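Local coordinates for protein galactokinase (Bifidobacterium longum subsp. infantis ATCC 15697 = JCM 1222 = DSM 20088, PDB 6TEQ) that probably phosphorylates galactose with ATP, as galactokinases of the GHMP kinase family do, and here binds 2-deoxy-2-fluoro-galactose, at residues T2-I7 with I385-A390; T20-D25 with D126-S131; V34-G39 with P61-I66; W103-T108 with N180-A185; L233-Q238 with P401-A406. One frame throughout, in Å; residues are numbered along the deposited sequence. Where two conformers were deposited one is given.

Interaction 1. Residues T2-I7 with I385-A390; sequences TAVEFI and IAQKIA
V4 meets Q387 through a backbone-to-side-chain hydrogen bond: V4 N gives its hydrogen to Q387 OE1 at 2.8 Å. The bond is nearly straight, 172° at the hydrogen. Q387 OE1 also lies 3.4 Å from A3 CA, close against the backbone just before the donor. V4 also brings its carbons to the helix. V4 CG1, placed between the backbone N and the carbonyl carbon (chi1 65°), reaches A386 CB at 4.0 Å, while V4 CB rests 3.9 Å from A390 CB. A386 and A390 are one helical turn apart, so their two small methyls offer the valine a shallow apolar surface. Further along, F6 touches the same A386 methyl, F6 CZ to A386 CB at 3.8 Å.

The contact thus joins the N-terminal chain to helix 382-396, which packs on a five-stranded mixed sheet; the short strand 5-6 is an outermost member of that sheet and runs parallel to strand 402-404. Q387 belongs to the second shell as well as the first. Its CG stands anti to the backbone N (chi1 -174°) and the chain then bends at chi2, which turns the amide toward the N-terminal residues. The other end of that amide, Q387 NE2, donates to D391 OD1 one turn on and to a water, 2.9 Å away, that in turn donates to T2 O. F6 stacks its ring on H383.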
# COMPACT_ATOMS: atom_id res chain seq x y z
N THR A 2 10.03 -21.66 18.06
CA THR A 2 10.26 -20.26 18.44
C THR A 2 8.89 -19.56 18.48
O THR A 2 7.99 -19.84 17.59
CB THR A 2 11.32 -19.64 17.51
OG1 THR A 2 12.55 -20.31 17.81
CG2 THR A 2 11.51 -18.15 17.70
N ALA A 3 8.71 -18.72 19.49
CA ALA A 3 7.60 -17.77 19.61
C ALA A 3 7.51 -16.93 18.32
O ALA A 3 8.51 -16.69 17.64
CB ALA A 3 7.78 -16.88 20.83
N VAL A 4 6.32 -16.48 17.99
CA VAL A 4 6.08 -15.68 16.77
C VAL A 4 6.89 -14.38 16.90
O VAL A 4 6.96 -13.78 18.01
CB VAL A 4 4.57 -15.41 16.54
CG1 VAL A 4 3.94 -14.56 17.63
CG2 VAL A 4 4.36 -14.83 15.16
N GLU A 5 7.55 -14.01 15.84
CA GLU A 5 8.37 -12.77 15.74
C GLU A 5 7.48 -11.56 15.47
O GLU A 5 6.70 -11.62 14.50
CB GLU A 5 9.42 -12.89 14.64
CG GLU A 5 10.36 -11.72 14.49
CD GLU A 5 11.35 -11.82 13.33
OE1 GLU A 5 12.36 -11.08 13.39
OE2 GLU A 5 11.08 -12.60 12.36
N PHE A 6 7.74 -10.46 16.17
CA PHE A 6 7.23 -9.10 15.85
C PHE A 6 8.40 -8.32 15.25
O PHE A 6 9.50 -8.28 15.83
CB PHE A 6 6.60 -8.40 17.05
CG PHE A 6 5.17 -8.80 17.33
CD1 PHE A 6 4.88 -10.10 17.74
CD2 PHE A 6 4.12 -7.91 17.11
CE1 PHE A 6 3.57 -10.49 17.99
CE2 PHE A 6 2.81 -8.30 17.36
CZ PHE A 6 2.53 -9.59 17.79
N ILE A 7 8.17 -7.78 14.05
CA ILE A 7 9.16 -7.00 13.24
C ILE A 7 8.99 -5.54 13.64
O ILE A 7 7.98 -4.95 13.23
CB ILE A 7 8.88 -7.17 11.74
CG1 ILE A 7 8.99 -8.64 11.34
CG2 ILE A 7 9.80 -6.29 10.91
CD1 ILE A 7 10.26 -9.26 11.81
N ILE A 385 -3.00 -13.52 19.93
CA ILE A 385 -3.68 -13.94 18.68
C ILE A 385 -2.63 -14.27 17.62
O ILE A 385 -2.78 -15.26 16.91
CB ILE A 385 -4.69 -12.89 18.23
CG1 ILE A 385 -5.86 -12.80 19.23
CG2 ILE A 385 -5.19 -13.20 16.81
CD1 ILE A 385 -6.75 -11.61 19.02
N ALA A 386 -1.58 -13.48 17.52
CA ALA A 386 -0.45 -13.78 16.59
C ALA A 386 0.13 -15.15 16.90
O ALA A 386 0.37 -15.93 16.00
CB ALA A 386 0.58 -12.70 16.69
N GLN A 387 0.29 -15.50 18.18
CA GLN A 387 0.87 -16.81 18.52
C GLN A 387 -0.11 -17.94 18.20
O GLN A 387 0.33 -19.00 17.74
CB GLN A 387 1.27 -16.79 19.99
CG GLN A 387 2.03 -18.07 20.37
CD GLN A 387 3.31 -18.17 19.58
OE1 GLN A 387 4.23 -17.32 19.73
NE2 GLN A 387 3.37 -19.18 18.70
N LYS A 388 -1.42 -17.71 18.42
CA LYS A 388 -2.44 -18.69 17.98
C LYS A 388 -2.34 -18.90 16.47
O LYS A 388 -2.47 -20.05 16.01
CB LYS A 388 -3.82 -18.24 18.45
CG LYS A 388 -4.03 -18.49 19.93
CD LYS A 388 -5.36 -18.03 20.41
CE LYS A 388 -5.61 -18.46 21.84
NZ LYS A 388 -6.78 -17.78 22.41
N ILE A 389 -2.17 -17.83 15.67
CA ILE A 389 -2.04 -18.02 14.22
C ILE A 389 -0.76 -18.82 13.93
O ILE A 389 -0.87 -19.76 13.13
CB ILE A 389 -2.05 -16.66 13.52
CG1 ILE A 389 -3.40 -15.98 13.69
CG2 ILE A 389 -1.63 -16.80 12.09
CD1 ILE A 389 -3.37 -14.50 13.39
N ALA A 390 0.33 -18.52 14.60
CA ALA A 390 1.64 -19.21 14.41
C ALA A 390 1.48 -20.70 14.75
O ALA A 390 1.95 -21.55 13.93
CB ALA A 390 2.74 -18.57 15.20
O HOH W 1 5.58 -20.05 17.02

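Interaction 2. Residues T20-D25 with D126-S131; sequences TKLFVD and DAAFVS
F23 leans on A128 with its first side-chain carbon, F23 CB lying 3.9 Å from A128 CB. From there CG runs anti to the backbone N (chi1 -172°), and the ring is carried along the strand toward D126. F23 CD2 comes next, 4.0 Å from A128 N. Beyond it F23 CE2 reaches D126 O at 3.4 Å, the carbonyl oxygen lying in the ring plane at the edge, so the aromatic C-H and not the pi face meets the oxygen. At the far end F23 CZ is 4.1 Å from D126 CB. The ring and the D126 carboxylate have planes 57° apart; that carboxylate is directed to R77 and R71, with which OD1 forms salt bridges.

Helix 12-27 here lies across strand 125-131 of the large mixed sheet, a helix-on-sheet layer. The axes of the short segments approach to 7.3 Å and run roughly antiparallel, at 142°. The small A128 is consistent with this closeness: its methyl sits under the helix, A128 CB being 3.6 Å from F23 N. L22 meets the same methyl, with L22 CG 3.8 Å from A128 CB, and carries CD2 onward to F129 O and V130 CG2. No hydrogen bond crosses between the two segments. F23 also meets A67 and K69 of strand 54-70 and packs edge-to-face with the ring of Y27, whose hydroxyl is hydrogen-bonded to A127 O.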
# COMPACT_ATOMS: atom_id res chain seq x y z
N THR A 20 22.68 6.12 6.05
CA THR A 20 23.89 6.98 5.87
C THR A 20 25.13 6.09 5.78
O THR A 20 25.91 6.28 4.90
CB THR A 20 24.01 8.03 6.96
OG1 THR A 20 22.84 8.86 6.96
CG2 THR A 20 25.22 8.88 6.71
N LYS A 21 25.28 5.14 6.70
CA LYS A 21 26.43 4.23 6.71
C LYS A 21 26.48 3.43 5.39
O LYS A 21 27.57 3.25 4.81
CB LYS A 21 26.36 3.33 7.96
CG LYS A 21 27.45 2.25 8.06
CD LYS A 21 27.54 1.67 9.44
CE LYS A 21 28.43 0.44 9.61
NZ LYS A 21 29.48 0.28 8.58
N LEU A 22 25.37 2.89 4.91
CA LEU A 22 25.40 2.10 3.66
C LEU A 22 25.82 3.03 2.52
O LEU A 22 26.56 2.62 1.60
CB LEU A 22 24.04 1.47 3.40
CG LEU A 22 23.92 0.67 2.13
CD1 LEU A 22 24.86 -0.50 2.13
CD2 LEU A 22 22.51 0.12 1.97
N PHE A 23 25.36 4.25 2.55
CA PHE A 23 25.69 5.23 1.49
C PHE A 23 27.21 5.50 1.52
O PHE A 23 27.86 5.38 0.48
CB PHE A 23 24.92 6.53 1.69
CG PHE A 23 25.10 7.47 0.53
CD1 PHE A 23 26.28 8.21 0.42
CD2 PHE A 23 24.14 7.55 -0.45
CE1 PHE A 23 26.44 9.04 -0.65
CE2 PHE A 23 24.29 8.40 -1.54
CZ PHE A 23 25.45 9.13 -1.63
N VAL A 24 27.77 5.77 2.70
CA VAL A 24 29.21 6.15 2.85
C VAL A 24 30.04 4.91 2.53
O VAL A 24 31.04 5.05 1.76
CB VAL A 24 29.50 6.75 4.25
CG1 VAL A 24 31.00 6.88 4.54
CG2 VAL A 24 28.86 8.13 4.41
N ASP A 25 29.66 3.73 3.03
CA ASP A 25 30.35 2.44 2.72
C ASP A 25 30.37 2.14 1.20
O ASP A 25 31.28 1.43 0.68
CB ASP A 25 29.66 1.30 3.48
CG ASP A 25 30.01 1.37 4.95
OD1 ASP A 25 30.89 2.22 5.31
OD2 ASP A 25 29.41 0.60 5.72
N ASP A 126 22.91 9.02 -6.77
CA ASP A 126 23.40 7.87 -5.96
C ASP A 126 22.45 7.71 -4.79
O ASP A 126 22.11 8.71 -4.17
CB ASP A 126 24.81 8.10 -5.50
CG ASP A 126 25.81 8.20 -6.62
OD1 ASP A 126 25.66 7.41 -7.65
OD2 ASP A 126 26.80 9.00 -6.42
N ALA A 127 22.07 6.47 -4.51
CA ALA A 127 21.22 6.22 -3.33
C ALA A 127 21.55 4.90 -2.65
O ALA A 127 21.94 3.91 -3.35
CB ALA A 127 19.75 6.33 -3.66
N ALA A 128 21.23 4.90 -1.39
CA ALA A 128 21.28 3.72 -0.51
C ALA A 128 19.95 3.63 0.24
O ALA A 128 19.49 4.58 0.85
CB ALA A 128 22.41 3.75 0.46
N PHE A 129 19.36 2.46 0.18
CA PHE A 129 18.08 2.17 0.87
C PHE A 129 18.30 1.17 2.03
O PHE A 129 18.97 0.13 1.85
CB PHE A 129 17.13 1.48 -0.11
CG PHE A 129 16.72 2.36 -1.22
CD1 PHE A 129 15.64 3.19 -1.05
CD2 PHE A 129 17.47 2.45 -2.38
CE1 PHE A 129 15.21 4.00 -2.09
CE2 PHE A 129 17.05 3.28 -3.41
CZ PHE A 129 15.96 4.07 -3.24
N VAL A 130 17.69 1.48 3.16
CA VAL A 130 17.52 0.59 4.32
C VAL A 130 16.03 0.62 4.66
O VAL A 130 15.48 1.69 4.77
CB VAL A 130 18.39 0.97 5.53
CG1 VAL A 130 18.04 0.10 6.68
CG2 VAL A 130 19.89 0.88 5.16
N SER A 131 15.39 -0.56 4.75
CA SER A 131 13.96 -0.65 5.04
C SER A 131 13.68 -1.57 6.22
O SER A 131 14.43 -2.54 6.43
CB SER A 131 13.23 -1.09 3.78
OG SER A 131 11.84 -1.01 3.94

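Interaction 3. Residues V34-G39 with P61-I66; sequences VWAAPG and PHRTFI
F65 and R63 both set CG anti to their own carbonyl carbon (chi1 -68° and -62°), which lays the F65 ring over A36 and starts the R63 chain alongside P38. They belong to the beta hairpin of strands 33-42 and 54-70, within the galactokinase galactose-binding signature; the two strands run antiparallel, hydrogen-bonded at the W35-I66 and A37-T64 pairs. On the face bearing A36, the methyl CB stands 3.6 Å above the F65 ring plane, a CH-pi contact displaced toward the rim. R63 lies alongside P38, pointing the same way, with R63 CG 3.7 Å from P38 CA. A bend at chi3 (79°) then folds the guanidinium back, one face over A36 C, with R63 NE 3.7 Å from A36 CB. Its charge is matched by E415, salt-bridged to NH2, while NH1 bonds to S411 O. With a methionine at R63, E415 would probably lose its ionic mate and S411 O a donor, while the A36 backbone would lose its flat cover. Across the sheet, on the face bearing W35, I66 CG2 packs 3.8 Å from W35 CB. Beyond the last paired residues, G39 N donates to H62 O at 3.0 Å.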
# COMPACT_ATOMS: atom_id res chain seq x y z
N VAL A 34 18.80 12.26 4.05
CA VAL A 34 18.05 11.01 4.16
C VAL A 34 16.58 11.38 4.17
O VAL A 34 16.21 12.33 4.94
CB VAL A 34 18.47 10.22 5.39
CG1 VAL A 34 17.67 8.96 5.54
CG2 VAL A 34 19.96 9.86 5.40
N TRP A 35 15.83 10.67 3.32
CA TRP A 35 14.38 10.77 3.30
C TRP A 35 13.79 9.41 3.67
O TRP A 35 14.53 8.44 3.69
CB TRP A 35 13.90 11.31 1.98
CG TRP A 35 14.42 12.69 1.68
CD1 TRP A 35 13.69 13.83 1.74
CD2 TRP A 35 15.73 13.10 1.24
NE1 TRP A 35 14.43 14.89 1.31
CE2 TRP A 35 15.68 14.49 1.01
CE3 TRP A 35 16.92 12.42 0.96
CZ2 TRP A 35 16.81 15.24 0.65
CZ3 TRP A 35 18.00 13.12 0.48
CH2 TRP A 35 17.95 14.53 0.36
N ALA A 36 12.51 9.37 3.98
CA ALA A 36 11.87 8.08 4.27
C ALA A 36 10.41 8.13 3.95
O ALA A 36 9.83 9.22 3.92
CB ALA A 36 12.11 7.64 5.69
N ALA A 37 9.89 6.97 3.53
CA ALA A 37 8.46 6.82 3.28
C ALA A 37 8.01 5.56 3.96
O ALA A 37 8.73 4.53 3.95
CB ALA A 37 8.20 6.82 1.80
N PRO A 38 6.78 5.57 4.49
CA PRO A 38 6.27 4.39 5.17
C PRO A 38 5.61 3.38 4.24
O PRO A 38 5.11 3.66 3.15
CB PRO A 38 5.26 4.98 6.16
CG PRO A 38 4.67 6.14 5.35
CD PRO A 38 5.90 6.74 4.69
N GLY A 39 5.56 2.15 4.74
CA GLY A 39 4.61 1.17 4.22
C GLY A 39 3.22 1.50 4.75
O GLY A 39 3.05 2.51 5.41
N PRO A 61 4.37 2.65 11.00
CA PRO A 61 5.59 3.28 11.47
C PRO A 61 6.83 2.77 10.72
O PRO A 61 7.87 3.41 10.73
CB PRO A 61 5.66 2.81 12.90
CG PRO A 61 4.81 1.59 13.03
CD PRO A 61 3.74 1.76 11.99
N HIS A 62 6.69 1.63 10.09
CA HIS A 62 7.76 0.93 9.33
C HIS A 62 8.02 1.74 8.06
O HIS A 62 7.07 1.97 7.27
CB HIS A 62 7.35 -0.48 8.94
CG HIS A 62 7.09 -1.32 10.13
ND1 HIS A 62 5.95 -1.12 10.89
CD2 HIS A 62 7.80 -2.32 10.71
CE1 HIS A 62 6.00 -1.96 11.93
NE2 HIS A 62 7.10 -2.73 11.81
N ARG A 63 9.26 2.15 7.83
CA ARG A 63 9.65 3.02 6.72
C ARG A 63 10.82 2.42 5.95
O ARG A 63 11.65 1.65 6.54
CB ARG A 63 9.96 4.40 7.23
CG ARG A 63 8.75 5.09 7.89
CD ARG A 63 9.10 6.19 8.86
NE ARG A 63 9.46 7.48 8.27
CZ ARG A 63 8.62 8.39 7.80
NH1 ARG A 63 7.31 8.17 7.79
NH2 ARG A 63 9.08 9.56 7.38
N THR A 64 10.91 2.89 4.71
CA THR A 64 12.11 2.73 3.87
C THR A 64 12.85 4.07 3.97
O THR A 64 12.24 5.12 3.62
CB THR A 64 11.75 2.40 2.44
OG1 THR A 64 11.17 1.10 2.52
CG2 THR A 64 12.88 2.41 1.43
N PHE A 65 14.14 4.02 4.28
CA PHE A 65 15.02 5.17 4.40
C PHE A 65 15.97 5.20 3.23
O PHE A 65 16.52 4.17 2.82
CB PHE A 65 15.86 5.11 5.68
CG PHE A 65 15.00 5.29 6.91
CD1 PHE A 65 14.31 4.22 7.42
CD2 PHE A 65 15.03 6.46 7.64
CE1 PHE A 65 13.50 4.39 8.52
CE2 PHE A 65 14.19 6.65 8.72
CZ PHE A 65 13.46 5.59 9.18
N ILE A 66 16.00 6.35 2.58
CA ILE A 66 16.85 6.55 1.38
C ILE A 66 17.86 7.62 1.73
O ILE A 66 17.48 8.78 2.01
CB ILE A 66 16.10 6.94 0.12
CG1 ILE A 66 16.98 6.94 -1.15
CG2 ILE A 66 15.27 8.19 0.29
CD1 ILE A 66 16.26 7.41 -2.37

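Interaction 4. Residues W103-T108 with N180-A185; sequences WSAYPT and NEMAGA
A183 fits its methyl squarely onto Y106: A183 CB hangs 3.6 Å above the plane of the phenol ring, over its centre, with the carbon only 12° off the ring normal. This is a CH-pi contact in its plainest form, a bump seated on a flat surface with all the ring carbons near the methyl at similar range. The ring gets there because CG stands anti to the carbonyl carbon (chi1 -72°), which swings the side chain back toward helix 165-183 even though its first bond points the other way. Past the ring, the hydroxyl oxygen reaches A185, with Y106 OH 3.5 Å from A185 CB.

Beside it a second bump goes the other way: A105 CB enters the dip between M182 and A183, 4.0 Å from M182 CG and 4.0 Å from A183 CB. M182 CG in turn rests 3.5 Å from A105 O, and the methionine chain then bends at chi2 and chi3 toward V100 and W112. Alanines on both helices, A105 and A183, let the backbones come close, with CA atoms 5.1 Å apart.

The meeting point is the start of helix 105-116 and the last turn of helix 165-183, where G184 leaves helical geometry with positive phi. Y106 lies near S142, which binds ADP and magnesium, and A185 near E179, which binds magnesium, in another structure of the protein. Between the segments no hydrogen bond forms, so their fit rests on van der Waals contact, mostly between carbons, and on the ring face, while Y106 O finds a polar partner in S178 OG.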
# COMPACT_ATOMS: atom_id res chain seq x y z
N TRP A 103 15.10 -4.80 -9.24
CA TRP A 103 14.57 -3.89 -8.17
C TRP A 103 14.94 -2.40 -8.44
O TRP A 103 14.17 -1.50 -7.99
CB TRP A 103 15.08 -4.35 -6.80
CG TRP A 103 16.49 -3.95 -6.48
CD1 TRP A 103 17.62 -4.68 -6.71
CD2 TRP A 103 16.95 -2.76 -5.79
NE1 TRP A 103 18.72 -4.03 -6.22
CE2 TRP A 103 18.36 -2.83 -5.70
CE3 TRP A 103 16.33 -1.62 -5.33
CZ2 TRP A 103 19.12 -1.87 -5.05
CZ3 TRP A 103 17.08 -0.65 -4.70
CH2 TRP A 103 18.46 -0.74 -4.63
N SER A 104 16.08 -2.13 -9.06
CA SER A 104 16.56 -0.76 -9.32
C SER A 104 15.62 -0.03 -10.28
O SER A 104 15.67 1.18 -10.36
CB SER A 104 18.00 -0.72 -9.85
OG SER A 104 18.13 -1.36 -11.10
N ALA A 105 14.76 -0.75 -10.96
CA ALA A 105 13.76 -0.12 -11.85
C ALA A 105 12.87 0.80 -11.00
O ALA A 105 12.37 1.78 -11.53
CB ALA A 105 12.91 -1.19 -12.51
N TYR A 106 12.58 0.44 -9.75
CA TYR A 106 11.65 1.24 -8.92
C TYR A 106 12.21 2.63 -8.62
O TYR A 106 11.60 3.65 -9.03
CB TYR A 106 11.30 0.46 -7.64
CG TYR A 106 10.39 -0.73 -7.89
CD1 TYR A 106 9.02 -0.61 -7.76
CD2 TYR A 106 10.90 -1.97 -8.20
CE1 TYR A 106 8.18 -1.68 -7.96
CE2 TYR A 106 10.06 -3.07 -8.37
CZ TYR A 106 8.69 -2.93 -8.24
OH TYR A 106 7.80 -3.95 -8.41
N PRO A 107 13.41 2.79 -7.99
CA PRO A 107 13.92 4.14 -7.81
C PRO A 107 14.33 4.82 -9.13
O PRO A 107 14.07 6.01 -9.31
CB PRO A 107 15.11 3.96 -6.82
CG PRO A 107 15.58 2.51 -7.05
CD PRO A 107 14.27 1.79 -7.34
N THR A 108 14.98 4.08 -10.06
CA THR A 108 15.45 4.73 -11.29
C THR A 108 14.23 5.27 -12.02
O THR A 108 14.28 6.34 -12.64
CB THR A 108 16.19 3.72 -12.17
OG1 THR A 108 17.21 3.14 -11.36
CG2 THR A 108 16.79 4.37 -13.38
N ASN A 180 4.42 1.07 -12.55
CA ASN A 180 3.63 0.54 -13.68
C ASN A 180 4.46 0.39 -14.96
O ASN A 180 4.40 -0.69 -15.61
CB ASN A 180 2.43 1.41 -14.00
CG ASN A 180 1.26 1.12 -13.09
OD1 ASN A 180 0.74 0.02 -13.03
ND2 ASN A 180 0.73 2.15 -12.53
N GLU A 181 5.22 1.41 -15.32
CA GLU A 181 5.79 1.54 -16.67
C GLU A 181 7.27 1.16 -16.65
O GLU A 181 7.68 0.63 -17.67
CB GLU A 181 5.60 2.94 -17.24
CG GLU A 181 4.16 3.36 -17.39
CD GLU A 181 3.94 4.61 -18.23
OE1 GLU A 181 4.76 4.91 -19.10
OE2 GLU A 181 2.89 5.22 -18.07
N MET A 182 8.02 1.50 -15.60
CA MET A 182 9.46 1.12 -15.54
C MET A 182 9.61 -0.32 -15.01
O MET A 182 10.28 -1.17 -15.70
CB MET A 182 10.35 2.06 -14.71
CG MET A 182 11.83 1.85 -14.95
SD MET A 182 12.38 1.82 -16.73
CE MET A 182 12.08 3.55 -17.14
N ALA A 183 9.03 -0.62 -13.85
CA ALA A 183 9.18 -1.93 -13.20
C ALA A 183 8.21 -2.95 -13.82
O ALA A 183 8.44 -4.17 -13.64
CB ALA A 183 9.03 -1.79 -11.73
N GLY A 184 7.15 -2.49 -14.50
CA GLY A 184 6.20 -3.40 -15.16
C GLY A 184 5.29 -4.07 -14.15
O GLY A 184 4.78 -5.16 -14.45
N ALA A 185 5.12 -3.44 -12.99
CA ALA A 185 4.32 -3.97 -11.87
C ALA A 185 3.03 -3.17 -11.82
O ALA A 185 3.06 -2.00 -11.46
CB ALA A 185 5.06 -3.87 -10.59

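Interaction 5. Residues L233-Q238 with P401-A406; sequences LVVDTQ and PRALPA
D236 and R402 lie side by side and point the same way. R402 NE donates to D236 OD2 at 2.8 Å and R402 NH2 to the same oxygen at 3.0 Å, so a single acceptor takes both bonds. OD2 sits in the guanidinium plane, but the carboxylate is turned 46° against it: NE arrives from above the carboxylate plane, NH2 nearly along the C-O bond. R402 has CG between its backbone N and carbonyl carbon (chi1 62°) and is extended from there to NE, which lets the chain run beside D236 and deliver NE and NH2 to OD2. The side-chain amide of Q238 crosses R402 at about a right angle and stacks over one guanidinium face, the planes 14° apart. D236 OD1 accepts from Q238 N at 2.9 Å, an Asx turn that fixes the carboxylate from its other oxygen. A leucine in place of R402 would probably leave the D236 carboxylate without its charged mate and the Q238 amide without a flat partner.

The backbones that carry these groups pair antiparallel, D236 with R402 being a hydrogen-bonded pair: R402 N donates to D236 O at 3.0 Å. On the opposite face V235 CG1 lies 3.7 Å from P401 CB. Farther along, V234 CG2 meets A406 CB at 3.5 Å. D236 lies close to G136 and G138, which bind ADP in another structure of the protein.

Strand 402-404 lies between strands 5-6 and 230-236, and the latter pairs onward with strand 372-378; helix 382-396 covers the V235 face through I389, with F393 against P401.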
# COMPACT_ATOMS: atom_id res chain seq x y z
N LEU A 233 -3.77 -5.61 15.07
CA LEU A 233 -2.83 -6.72 14.86
C LEU A 233 -2.57 -6.77 13.35
O LEU A 233 -3.51 -6.81 12.59
CB LEU A 233 -3.41 -8.03 15.38
CG LEU A 233 -2.56 -9.28 15.07
CD1 LEU A 233 -1.20 -9.14 15.71
CD2 LEU A 233 -3.22 -10.54 15.57
N VAL A 234 -1.30 -6.87 12.97
CA VAL A 234 -0.93 -7.08 11.56
C VAL A 234 -0.03 -8.32 11.50
O VAL A 234 0.93 -8.35 12.27
CB VAL A 234 -0.22 -5.85 10.99
CG1 VAL A 234 0.27 -6.15 9.56
CG2 VAL A 234 -1.13 -4.66 11.06
N VAL A 235 -0.42 -9.32 10.70
CA VAL A 235 0.34 -10.57 10.60
C VAL A 235 0.67 -10.78 9.15
O VAL A 235 -0.25 -10.93 8.32
CB VAL A 235 -0.44 -11.77 11.19
CG1 VAL A 235 0.32 -13.08 10.91
CG2 VAL A 235 -0.71 -11.56 12.66
N ASP A 236 1.93 -10.79 8.84
CA ASP A 236 2.45 -11.20 7.53
C ASP A 236 2.48 -12.72 7.48
O ASP A 236 3.18 -13.39 8.26
CB ASP A 236 3.82 -10.59 7.34
CG ASP A 236 4.57 -11.05 6.09
OD1 ASP A 236 3.97 -11.71 5.23
OD2 ASP A 236 5.74 -10.72 6.02
N THR A 237 1.65 -13.31 6.64
CA THR A 237 1.56 -14.79 6.55
C THR A 237 2.88 -15.39 6.09
O THR A 237 3.08 -16.55 6.39
CB THR A 237 0.46 -15.29 5.61
OG1 THR A 237 0.75 -14.92 4.25
CG2 THR A 237 -0.88 -14.77 6.10
N GLN A 238 3.72 -14.64 5.41
CA GLN A 238 4.92 -15.20 4.74
C GLN A 238 4.53 -16.35 3.79
O GLN A 238 5.41 -17.21 3.52
CB GLN A 238 5.96 -15.59 5.79
CG GLN A 238 6.35 -14.41 6.65
CD GLN A 238 7.70 -14.60 7.29
OE1 GLN A 238 7.86 -15.16 8.37
NE2 GLN A 238 8.69 -14.26 6.49
N PRO A 401 4.42 -17.41 10.31
CA PRO A 401 4.11 -16.01 10.04
C PRO A 401 5.02 -15.11 10.88
O PRO A 401 5.69 -15.58 11.83
CB PRO A 401 2.64 -15.94 10.45
CG PRO A 401 2.56 -16.87 11.61
CD PRO A 401 3.50 -18.01 11.28
N ARG A 402 4.86 -13.80 10.65
CA ARG A 402 5.49 -12.81 11.55
C ARG A 402 4.50 -11.67 11.71
O ARG A 402 3.67 -11.45 10.80
CB ARG A 402 6.84 -12.35 11.02
CG ARG A 402 6.76 -11.68 9.68
CD ARG A 402 8.15 -11.56 9.03
NE ARG A 402 7.99 -11.13 7.68
CZ ARG A 402 8.98 -11.06 6.82
NH1 ARG A 402 10.22 -11.26 7.26
NH2 ARG A 402 8.72 -10.73 5.57
N ALA A 403 4.61 -10.93 12.77
CA ALA A 403 3.67 -9.86 13.07
C ALA A 403 4.43 -8.55 13.15
O ALA A 403 5.63 -8.50 13.14
CB ALA A 403 2.93 -10.19 14.35
N LEU A 404 3.67 -7.47 13.10
CA LEU A 404 4.25 -6.11 13.17
C LEU A 404 3.35 -5.31 14.08
O LEU A 404 2.13 -5.39 13.93
CB LEU A 404 4.20 -5.43 11.79
CG LEU A 404 5.02 -5.85 10.59
CD1 LEU A 404 4.45 -7.10 10.03
CD2 LEU A 404 4.92 -4.72 9.53
N PRO A 405 3.90 -4.45 14.97
CA PRO A 405 3.09 -3.44 15.62
C PRO A 405 2.57 -2.48 14.57
O PRO A 405 3.22 -2.27 13.53
CB PRO A 405 4.05 -2.74 16.56
CG PRO A 405 5.39 -2.93 15.90
CD PRO A 405 5.32 -4.31 15.26
N ALA A 406 1.41 -1.91 14.85
CA ALA A 406 0.75 -1.05 13.85
C ALA A 406 -0.09 -0.00 14.55
O ALA A 406 -0.87 -0.32 15.42
CB ALA A 406 -0.02 -1.86 12.85
O HOH W 2 0.05 -5.48 15.53

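In the fold
Interactions 1 and 5, centres 8 Å apart, share the five-stranded sheet, in which strand 5-6 pairs with strand 402-404. Interactions 2 and 3, centres 13 Å apart, both reach the eight-stranded sheet, interaction 2 by laying helix 12-27 on it; strands 125-131 and 54-70 are neighbours there. Interaction 4 joins two helices beside that sheet, touching interaction 2 through F129 with P107 and W103. H62 of interaction 3 links the two sheets: its NE2 is hydrogen-bonded to I7 O and its ring packs against P405. Along the chain, interaction 1 brackets interactions 2, 3 and 4 and alternates with interaction 5, tying the N-terminal residues to the late segments 385-390 and 401-406, before the chain crosses to the other sheet as strand 413-417.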